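Local coordinates for protein receptor-type adenylate cyclase gresag 4.1 (Trypanosoma brucei, PDB 1FX2) that converts ATP to 3',5'-cyclic AMP and diphosphate as the catalytic domain of a magnesium-dependent, membrane-bound class III adenylyl cyclase, at residues P6-P9 against T10-V13; Y113-P116 against T117-D121; M184-S187 against A188-K192. All blocks are in the same frame, centred on the assembly; numbering follows the deposited sequence.

Contact 1 of 3, residues P6-P9 against T10-V13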
ATOM      1  N   PRO A   6      13.087  -0.950  22.617  1.00 10.94           N
ATOM      2  CA  PRO A   6      12.070   0.139  22.655  1.00 11.57           C
ATOM      3  C   PRO A   6      11.329  -0.062  24.006  1.00 12.65           C
ATOM      4  O   PRO A   6      10.881  -1.200  24.359  1.00 14.14           O
ATOM      5  CB  PRO A   6      11.130  -0.225  21.505  1.00 11.91           C
ATOM      6  CG  PRO A   6      12.133  -0.821  20.495  1.00 12.38           C
ATOM      7  CD  PRO A   6      13.014  -1.739  21.344  1.00 11.45           C
ATOM      8  N   LYS A   7      11.272   1.011  24.836  1.00 12.32           N
ATOM      9  CA  LYS A   7      10.613   0.892  26.148  1.00 13.18           C
ATOM     10  C   LYS A   7       9.525   1.890  26.435  1.00 12.72           C
ATOM     11  O   LYS A   7       8.812   1.756  27.413  1.00 18.52           O
ATOM     12  CB  LYS A   7      11.658   1.075  27.264  1.00 14.62           C
ATOM     13  CG  LYS A   7      12.815   0.167  27.173  1.00 25.46           C
ATOM     14  CD  LYS A   7      13.904   0.711  28.161  1.00 19.23           C
ATOM     15  CE  LYS A   7      15.098  -0.096  27.900  1.00 21.40           C
ATOM     16  NZ  LYS A   7      15.676   0.431  26.620  1.00 22.91           N
ATOM     17  N   GLU A   8       9.429   2.932  25.612  1.00 11.90           N
ATOM     18  CA  GLU A   8       8.432   4.001  25.896  1.00 11.27           C
ATOM     19  C   GLU A   8       7.130   3.620  25.225  1.00 11.52           C
ATOM     20  O   GLU A   8       7.060   3.557  23.993  1.00 12.39           O
ATOM     21  CB  GLU A   8       9.004   5.308  25.377  1.00 11.98           C
ATOM     22  CG  GLU A   8       7.950   6.471  25.368  1.00  9.73           C
ATOM     23  CD  GLU A   8       7.174   6.610  26.698  1.00 12.93           C
ATOM     24  OE1 GLU A   8       7.791   6.543  27.773  1.00 13.10           O
ATOM     25  OE2 GLU A   8       5.947   6.739  26.601  1.00 11.83           O
ATOM     26  N   PRO A   9       6.029   3.393  25.975  1.00  9.48           N
ATOM     27  CA  PRO A   9       4.755   2.980  25.382  1.00 11.03           C
ATOM     28  C   PRO A   9       4.148   3.900  24.350  1.00  9.85           C
ATOM     29  O   PRO A   9       3.383   3.448  23.495  1.00 11.79           O
ATOM     30  CB  PRO A   9       3.821   2.742  26.598  1.00 14.53           C
ATOM     31  CG  PRO A   9       4.462   3.442  27.666  1.00 20.33           C
ATOM     32  CD  PRO A   9       5.966   3.470  27.481  1.00 12.31           C
ATOM     33  N   THR A  10       4.459   5.207  24.479  1.00 10.16           N
ATOM     34  CA  THR A  10       3.847   6.144  23.537  1.00  8.43           C
ATOM     35  C   THR A  10       4.624   6.343  22.273  1.00 11.65           C
ATOM     36  O   THR A  10       4.218   7.141  21.427  1.00 10.33           O
ATOM     37  CB  THR A  10       3.596   7.510  24.220  1.00  9.11           C
ATOM     38  OG1 THR A  10       4.849   8.083  24.574  1.00 10.27           O
ATOM     39  CG2 THR A  10       2.747   7.326  25.487  1.00 10.94           C
ATOM     40  N   ASP A  11       5.773   5.629  22.156  1.00 10.69           N
ATOM     41  CA  ASP A  11       6.571   5.716  20.930  1.00  9.57           C
ATOM     42  C   ASP A  11       6.319   4.425  20.130  1.00 10.49           C
ATOM     43  O   ASP A  11       6.383   3.319  20.655  1.00 11.15           O
ATOM     44  CB  ASP A  11       8.044   5.832  21.171  1.00 11.04           C
ATOM     45  CG  ASP A  11       8.435   7.118  21.838  1.00 13.10           C
ATOM     46  OD1 ASP A  11       7.727   8.127  21.572  1.00 17.83           O
ATOM     47  OD2 ASP A  11       9.532   7.135  22.453  1.00 17.17           O
ATOM     48  N   PRO A  12       5.925   4.564  18.853  1.00 10.96           N
ATOM     49  CA  PRO A  12       5.678   3.347  18.042  1.00  9.91           C
ATOM     50  C   PRO A  12       6.988   2.512  17.962  1.00  9.08           C
ATOM     51  O   PRO A  12       8.115   3.072  17.977  1.00 11.13           O
ATOM     52  CB  PRO A  12       5.372   3.896  16.662  1.00 12.16           C
ATOM     53  CG  PRO A  12       4.673   5.328  17.007  1.00 15.54           C
ATOM     54  CD  PRO A  12       5.655   5.806  18.112  1.00 11.52           C
ATOM     55  N   VAL A  13       6.782   1.208  17.924  1.00  9.37           N
ATOM     56  CA  VAL A  13       7.857   0.222  17.844  1.00  9.62           C
ATOM     57  C   VAL A  13       7.827  -0.337  16.423  1.00  9.32           C
ATOM     58  O   VAL A  13       6.794  -0.610  15.885  1.00  9.70           O
ATOM     59  CB  VAL A  13       7.626  -0.932  18.818  1.00  9.07           C
ATOM     60  CG1 VAL A  13       8.794  -1.887  18.717  1.00 11.94           C
ATOM     61  CG2 VAL A  13       7.543  -0.395  20.316  1.00 13.04           C
TER
HETATM   62  O   HOH W   1       4.610   1.524  21.746  1.00 13.03           O

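Contact 2 of 3, residues Y113-P116 against T117-D121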
ATOM      1  N   TYR A 113       1.078 -20.076 -11.626  1.00 26.48           N
ATOM      2  CA  TYR A 113       2.464 -19.972 -11.132  1.00 27.70           C
ATOM      3  C   TYR A 113       3.519 -20.299 -12.175  1.00 22.38           C
ATOM      4  O   TYR A 113       3.476 -21.325 -12.772  1.00 23.17           O
ATOM      5  CB  TYR A 113       2.661 -20.952  -9.955  1.00 26.51           C
ATOM      6  CG  TYR A 113       4.027 -20.919  -9.276  1.00 23.28           C
ATOM      7  CD1 TYR A 113       4.251 -20.080  -8.191  1.00 20.14           C
ATOM      8  CD2 TYR A 113       5.063 -21.747  -9.712  1.00 18.42           C
ATOM      9  CE1 TYR A 113       5.486 -20.063  -7.535  1.00 14.58           C
ATOM     10  CE2 TYR A 113       6.328 -21.727  -9.046  1.00 16.22           C
ATOM     11  CZ  TYR A 113       6.510 -20.911  -7.980  1.00 13.08           C
ATOM     12  OH  TYR A 113       7.659 -20.825  -7.243  1.00 18.08           O
ATOM     13  N   THR A 114       4.531 -19.437 -12.301  1.00 17.75           N
ATOM     14  CA  THR A 114       5.647 -19.684 -13.218  1.00 13.90           C
ATOM     15  C   THR A 114       6.911 -19.640 -12.316  1.00 10.98           C
ATOM     16  O   THR A 114       7.004 -18.724 -11.548  1.00 12.24           O
ATOM     17  CB  THR A 114       5.681 -18.479 -14.180  1.00 16.64           C
ATOM     18  OG1 THR A 114       4.571 -18.615 -15.084  1.00 22.70           O
ATOM     19  CG2 THR A 114       6.987 -18.455 -14.981  1.00 14.92           C
ATOM     20  N   PRO A 115       7.863 -20.591 -12.414  1.00 11.13           N
ATOM     21  CA  PRO A 115       9.032 -20.511 -11.543  1.00 11.32           C
ATOM     22  C   PRO A 115       9.740 -19.178 -11.730  1.00 10.07           C
ATOM     23  O   PRO A 115      10.158 -18.833 -12.833  1.00 10.13           O
ATOM     24  CB  PRO A 115       9.937 -21.631 -12.094  1.00  9.90           C
ATOM     25  CG  PRO A 115       8.893 -22.732 -12.566  1.00 10.89           C
ATOM     26  CD  PRO A 115       7.932 -21.788 -13.286  1.00 15.27           C
ATOM     27  N   PRO A 116       9.967 -18.413 -10.626  1.00  8.48           N
ATOM     28  CA  PRO A 116      10.665 -17.146 -10.808  1.00  6.36           C
ATOM     29  C   PRO A 116      12.169 -17.372 -11.047  1.00  7.43           C
ATOM     30  O   PRO A 116      12.792 -16.551 -11.734  1.00  9.31           O
ATOM     31  CB  PRO A 116      10.517 -16.447  -9.407  1.00  9.54           C
ATOM     32  CG  PRO A 116       9.218 -17.048  -8.893  1.00 18.48           C
ATOM     33  CD  PRO A 116       9.290 -18.523  -9.316  1.00 10.18           C
ATOM     34  N   THR A 117      12.792 -18.406 -10.493  1.00  7.96           N
ATOM     35  CA  THR A 117      14.225 -18.537 -10.588  1.00  8.79           C
ATOM     36  C   THR A 117      14.777 -19.825 -11.174  1.00  8.05           C
ATOM     37  O   THR A 117      15.927 -19.860 -11.640  1.00  9.19           O
ATOM     38  CB  THR A 117      14.940 -18.413  -9.168  1.00  6.13           C
ATOM     39  OG1 THR A 117      14.815 -19.651  -8.438  1.00  6.83           O
ATOM     40  CG2 THR A 117      14.309 -17.276  -8.354  1.00  9.71           C
ATOM     41  N   ALA A 118      13.917 -20.858 -11.242  1.00  7.38           N
ATOM     42  CA  ALA A 118      14.461 -22.153 -11.609  1.00  9.04           C
ATOM     43  C   ALA A 118      15.027 -22.246 -12.965  1.00 10.41           C
ATOM     44  O   ALA A 118      15.917 -23.127 -13.171  1.00 13.76           O
ATOM     45  CB  ALA A 118      13.327 -23.233 -11.474  1.00 11.14           C
ATOM     46  N   HIS A 119      14.578 -21.368 -13.849  1.00  9.87           N
ATOM     47  CA  HIS A 119      15.089 -21.532 -15.234  1.00 14.24           C
ATOM     48  C   HIS A 119      16.052 -20.410 -15.622  1.00 11.81           C
ATOM     49  O   HIS A 119      16.363 -20.230 -16.802  1.00 11.69           O
ATOM     50  CB  HIS A 119      13.926 -21.646 -16.231  1.00 15.13           C
ATOM     51  CG  HIS A 119      12.936 -22.750 -15.930  1.00 11.92           C
ATOM     52  ND1 HIS A 119      13.290 -24.016 -15.557  1.00 16.67           N
ATOM     53  CD2 HIS A 119      11.592 -22.689 -15.906  1.00 14.93           C
ATOM     54  CE1 HIS A 119      12.182 -24.714 -15.321  1.00 15.11           C
ATOM     55  NE2 HIS A 119      11.146 -23.925 -15.525  1.00 16.28           N
ATOM     56  N   MET A 120      16.498 -19.625 -14.651  1.00  8.91           N
ATOM     57  CA  MET A 120      17.491 -18.611 -14.949  1.00  7.85           C
ATOM     58  C   MET A 120      18.870 -19.201 -15.296  1.00  5.69           C
ATOM     59  O   MET A 120      19.389 -20.043 -14.560  1.00 10.71           O
ATOM     60  CB  MET A 120      17.696 -17.718 -13.662  1.00  5.58           C
ATOM     61  CG  MET A 120      16.631 -16.698 -13.414  1.00  6.88           C
ATOM     62  SD  MET A 120      16.842 -15.913 -11.852  1.00  5.01           S
ATOM     63  CE  MET A 120      15.737 -14.625 -11.976  1.00  5.42           C
ATOM     64  N   ASP A 121      19.477 -18.673 -16.377  1.00  9.57           N
ATOM     65  CA  ASP A 121      20.866 -19.025 -16.684  1.00 11.40           C
ATOM     66  C   ASP A 121      21.703 -18.814 -15.418  1.00 12.32           C
ATOM     67  O   ASP A 121      21.457 -17.873 -14.672  1.00  9.61           O
ATOM     68  CB  ASP A 121      21.352 -18.088 -17.801  1.00 10.92           C
ATOM     69  CG  ASP A 121      22.719 -18.412 -18.208  1.00 12.58           C
ATOM     70  OD1 ASP A 121      22.947 -19.198 -19.167  1.00 15.16           O
ATOM     71  OD2 ASP A 121      23.662 -17.821 -17.625  1.00 15.83           O
TER
HETATM   72  O   HOH W   2      12.991 -18.961 -14.069  1.00 11.30           O

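Contact 3 of 3, residues M184-S187 against A188-K192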
ATOM      1  N   MET A 184       5.144   4.784   6.050  1.00  8.96           N
ATOM      2  CA  MET A 184       4.932   6.182   6.329  1.00 12.84           C
ATOM      3  C   MET A 184       5.494   6.593   7.693  1.00 12.95           C
ATOM      4  O   MET A 184       5.469   7.817   7.994  1.00 15.78           O
ATOM      5  CB  MET A 184       3.447   6.647   5.863  1.00 14.19           C
ATOM      6  CG  MET A 184       3.348   7.149   4.200  1.00  5.36           C
ATOM      7  SD  MET A 184       4.211   8.168   3.787  1.00 19.79           S
ATOM      8  CE  MET A 184       3.550   9.487   4.820  1.00 12.80           C
ATOM      9  N   SER A 185       6.063   5.667   8.494  1.00 11.48           N
ATOM     10  CA  SER A 185       6.776   5.995   9.746  1.00 11.20           C
ATOM     11  C   SER A 185       8.144   6.556   9.428  1.00 13.15           C
ATOM     12  O   SER A 185       8.874   7.036  10.313  1.00 18.17           O
ATOM     13  CB  SER A 185       6.841   4.810  10.680  1.00 11.41           C
ATOM     14  OG  SER A 185       5.532   4.497  11.071  1.00 19.45           O
ATOM     15  N   LEU A 186       8.632   6.257   8.226  1.00 14.02           N
ATOM     16  CA  LEU A 186       9.922   6.753   7.808  1.00 13.34           C
ATOM     17  C   LEU A 186       9.759   8.220   7.460  1.00 17.39           C
ATOM     18  O   LEU A 186       8.685   8.648   6.989  1.00 22.44           O
ATOM     19  CB  LEU A 186      10.318   6.070   6.480  1.00 15.46           C
ATOM     20  CG  LEU A 186      10.476   4.557   6.618  1.00 14.41           C
ATOM     21  CD1 LEU A 186      10.659   3.926   5.209  1.00 12.90           C
ATOM     22  CD2 LEU A 186      11.656   4.254   7.468  1.00 17.24           C
ATOM     23  N   SER A 187      10.829   8.976   7.640  1.00 14.25           N
ATOM     24  CA  SER A 187      10.702  10.341   7.186  1.00 17.09           C
ATOM     25  C   SER A 187      10.715  10.449   5.659  1.00 17.21           C
ATOM     26  O   SER A 187      11.036   9.498   4.933  1.00 14.99           O
ATOM     27  CB  SER A 187      11.863  11.184   7.741  1.00 16.39           C
ATOM     28  OG  SER A 187      13.058  10.854   7.011  1.00 16.43           O
ATOM     29  N   ALA A 188      10.315  11.587   5.100  1.00 15.26           N
ATOM     30  CA  ALA A 188      10.360  11.785   3.659  1.00 14.40           C
ATOM     31  C   ALA A 188      11.754  11.603   3.072  1.00 15.32           C
ATOM     32  O   ALA A 188      11.933  11.014   1.995  1.00 15.36           O
ATOM     33  CB  ALA A 188       9.804  13.252   3.319  1.00 18.16           C
ATOM     34  N   GLU A 189      12.761  12.074   3.842  1.00 18.00           N
ATOM     35  CA  GLU A 189      14.132  11.954   3.375  1.00 16.98           C
ATOM     36  C   GLU A 189      14.551  10.469   3.399  1.00 15.41           C
ATOM     37  O   GLU A 189      15.228   9.987   2.459  1.00 17.29           O
ATOM     38  CB  GLU A 189      15.099  12.799   4.252  1.00 21.99           C
ATOM     39  CG  GLU A 189      16.599  12.595   3.937  1.00 39.65           C
ATOM     40  CD  GLU A 189      17.056  13.107   2.551  1.00 56.35           C
ATOM     41  OE1 GLU A 189      17.523  14.264   2.481  1.00 44.81           O
ATOM     42  OE2 GLU A 189      17.032  12.347   1.541  1.00 50.39           O
ATOM     43  N   ASP A 190      14.109   9.747   4.431  1.00 13.70           N
ATOM     44  CA  ASP A 190      14.399   8.277   4.555  1.00 16.18           C
ATOM     45  C   ASP A 190      13.753   7.593   3.316  1.00 14.52           C
ATOM     46  O   ASP A 190      14.358   6.701   2.708  1.00 12.38           O
ATOM     47  CB  ASP A 190      13.686   7.581   5.739  1.00 18.43           C
ATOM     48  CG  ASP A 190      14.182   7.926   7.187  1.00 31.89           C
ATOM     49  OD1 ASP A 190      15.352   8.271   7.407  1.00 19.68           O
ATOM     50  OD2 ASP A 190      13.371   7.754   8.168  1.00 25.32           O
ATOM     51  N   ARG A 191      12.515   7.944   2.948  0.50 16.57           N
ATOM     52  CA  ARG A 191      11.893   7.284   1.824  1.00  7.79           C
ATOM     53  C   ARG A 191      12.620   7.494   0.510  1.00 12.00           C
ATOM     54  O   ARG A 191      12.470   6.705  -0.433  1.00 12.38           O
ATOM     55  CB  ARG A 191      10.419   7.662   1.664  1.00 14.51           C
ATOM     56  CG  ARG A 191       9.647   7.037   2.834  1.00 14.54           C
ATOM     57  CD  ARG A 191       8.129   7.200   2.645  1.00 15.01           C
ATOM     58  NE  ARG A 191       7.780   8.576   2.765  1.00 26.25           N
ATOM     59  CZ  ARG A 191       7.468   9.077   3.914  1.00 21.92           C
ATOM     60  NH1 ARG A 191       7.456   8.266   4.964  1.00 23.31           N
ATOM     61  NH2 ARG A 191       7.101  10.359   3.985  1.00 25.78           N
ATOM     62  N   LYS A 192      13.314   8.635   0.344  1.00 11.60           N
ATOM     63  CA  LYS A 192      14.055   8.841  -0.872  1.00 11.03           C
ATOM     64  C   LYS A 192      15.230   7.910  -1.010  1.00 10.92           C
ATOM     65  O   LYS A 192      15.736   7.757  -2.135  1.00 16.25           O
ATOM     66  CB  LYS A 192      14.623  10.277  -0.937  1.00 15.36           C
ATOM     67  CG  LYS A 192      13.443  11.270  -1.002  1.00 21.97           C
ATOM     68  CD  LYS A 192      13.900  12.692  -1.226  1.00 24.42           C
ATOM     69  CE  LYS A 192      12.576  13.599  -1.248  1.00 23.10           C
ATOM     70  NZ  LYS A 192      13.023  14.872  -1.823  1.00 38.68           N
TER

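Contact 1 of 3, residues P6-P9 against T10-V13
Thr10 meets the carboxylate of Glu8 twice. Its OG1 donates to Glu8 OE2 at 2.7 Å, and its backbone N reaches the same Glu8 OE2 at 3.0 Å. The two donors arrive on the anti side but from opposite faces of the carboxylate plane, so a single oxygen is gripped from above and below. With OG1 set between backbone N and carbonyl carbon (chi1 64°), the hydroxyl swings back beside its own amide, while Glu8, bent at chi2 (48°), folds its chain forward to meet both.

Asp11 closes the type I beta turn that runs from Glu8 to Asp11: Asp11 N donates to Glu8 O over 3.1 Å. The Asp11 carboxylate stands at 73° to that of Glu8 and touches the aliphatic part of that side chain, Asp11 OD2 lying 3.4 Å from Glu8 CG. A water bridges Pro9 O and Asp11 O, donating to both.

Beyond the turn Val13 starts strand 13-20, an inner strand of the cyclase sheet between 63-68 and 134-141, pairing its backbone with Gly141. Its CG2 packs 3.8 Å from CB of Pro6, and Ala67 of strand 63-68 touches both side chains.

Contact 2 of 3, residues Y113-P116 against T117-D121
Pro116 leads directly into Thr117, where a proline-rich run turns into the type I beta turn Thr117 to Met120. The turn is closed by Met120 N donating to Thr117 O at 3.1 Å and delivers the chain to helix 122-128, whose N-cap is Asp121. No direct hydrogen bond joins 113-116 to 117-121; apart from the chain itself, the halves meet through van der Waals contacts and a bridging water.

Pro116 has most of its contact with its neighbour. Its CB comes within 4.0 Å of Thr117 CG2, and that methyl also sits beside the linking carbonyl, 3.4 Å from Pro116 C. Farther round the turn, the extended Met120 side chain brings its CE to 3.5 Å from Pro116 O, and the sulfur is a little more distant.

Pro115 puts CB and CG against the turn. Pro115 CB rests 3.8 Å from the methyl CB of Ala118, while Pro115 CG approaches His119 NE2 obliquely. The imidazole also has Ala118 CB over one face, offset toward the rim, so the alanine methyl lies near both rings.

Thr117 is the buried member. With chi1 at 79°, OG1 stands between backbone N and carbonyl carbon while CG2 is kept beside the proline. OG1 is hydrogen-bonded to Glu103 of helix 94-109 and to Arg133, and the other oxygen of Glu103 takes the Ala118 amide. This carboxylate thus ties the start of the turn to the preceding helix. A water completes the link between the halves, donating to Pro115 O at 3.1 Å and accepting from His119 N at 2.9 Å.

Contact 3 of 3, residues M184-S187 against A188-K192
The guanidinium of Arg191 is sandwiched between Met184 and Ser187. Met184 SD sits over the centre of one face, 3.4 Å from Arg191 CZ, and Ser187 O lies over the centre of the opposite face. Bends at chi2 and chi3 (-56° and -64°) curl the methionine round so that its sulfur covers the group, with Met184 CE farther along near Arg191 NH2. The arginine is itself bent at chi3 (-68°), which turns its end back toward the residues ahead of the helix; NH1 donates to Tyr183 O, just upstream of Met184.

The carboxylate of Asp190 is approached from above its plane by Ser187 N, which donates to Asp190 OD2 at 2.9 Å. In return Asp190 N donates to Ser187 OG at 3.0 Å. These reciprocal bonds make a capping box, with Ser187 as N-cap of helix 188-192: each side chain satisfies the other residue's amide, and the serine hydroxyl thereby takes up an N-H of the first helical turn. Proximity of the carboxylate to the helix N terminus would probably stabilise its negative charge. The first backbone bond of the helix follows from the same serine, Arg191 N to Ser187 O at 2.9 Å.

Leu186 packs on the side chains of Asp190 and Arg191. Its CB is 3.8 Å from both Asp190 CB and Arg191 CG, so the leucine lies against the aliphatic parts of two charged residues. Phe72 of helix 71-87 touches both Leu186 and Asp190, and Ser126 of the second subunit packs on Met184.

How the contacts relate
From the N terminus, contact 1 turns the chain back just before it enters strand 13-20, and borders strands 63-68 and 134-141 of the main sheet. Contact 2 comes about a hundred residues later, on the opposite side of the chain's centre; it lies in the connection from helix 94-109 to helix 122-128 and rests on the first of these. Contact 3 follows at the junction of helices 180-184 and 188-192, ahead of strand 196-202 at the sheet's edge, and joins that junction to helix 71-87. The three lie in series, none nested or crossing. Contacts 1 and 3 come nearest, about 6 Å between closest atoms without touching.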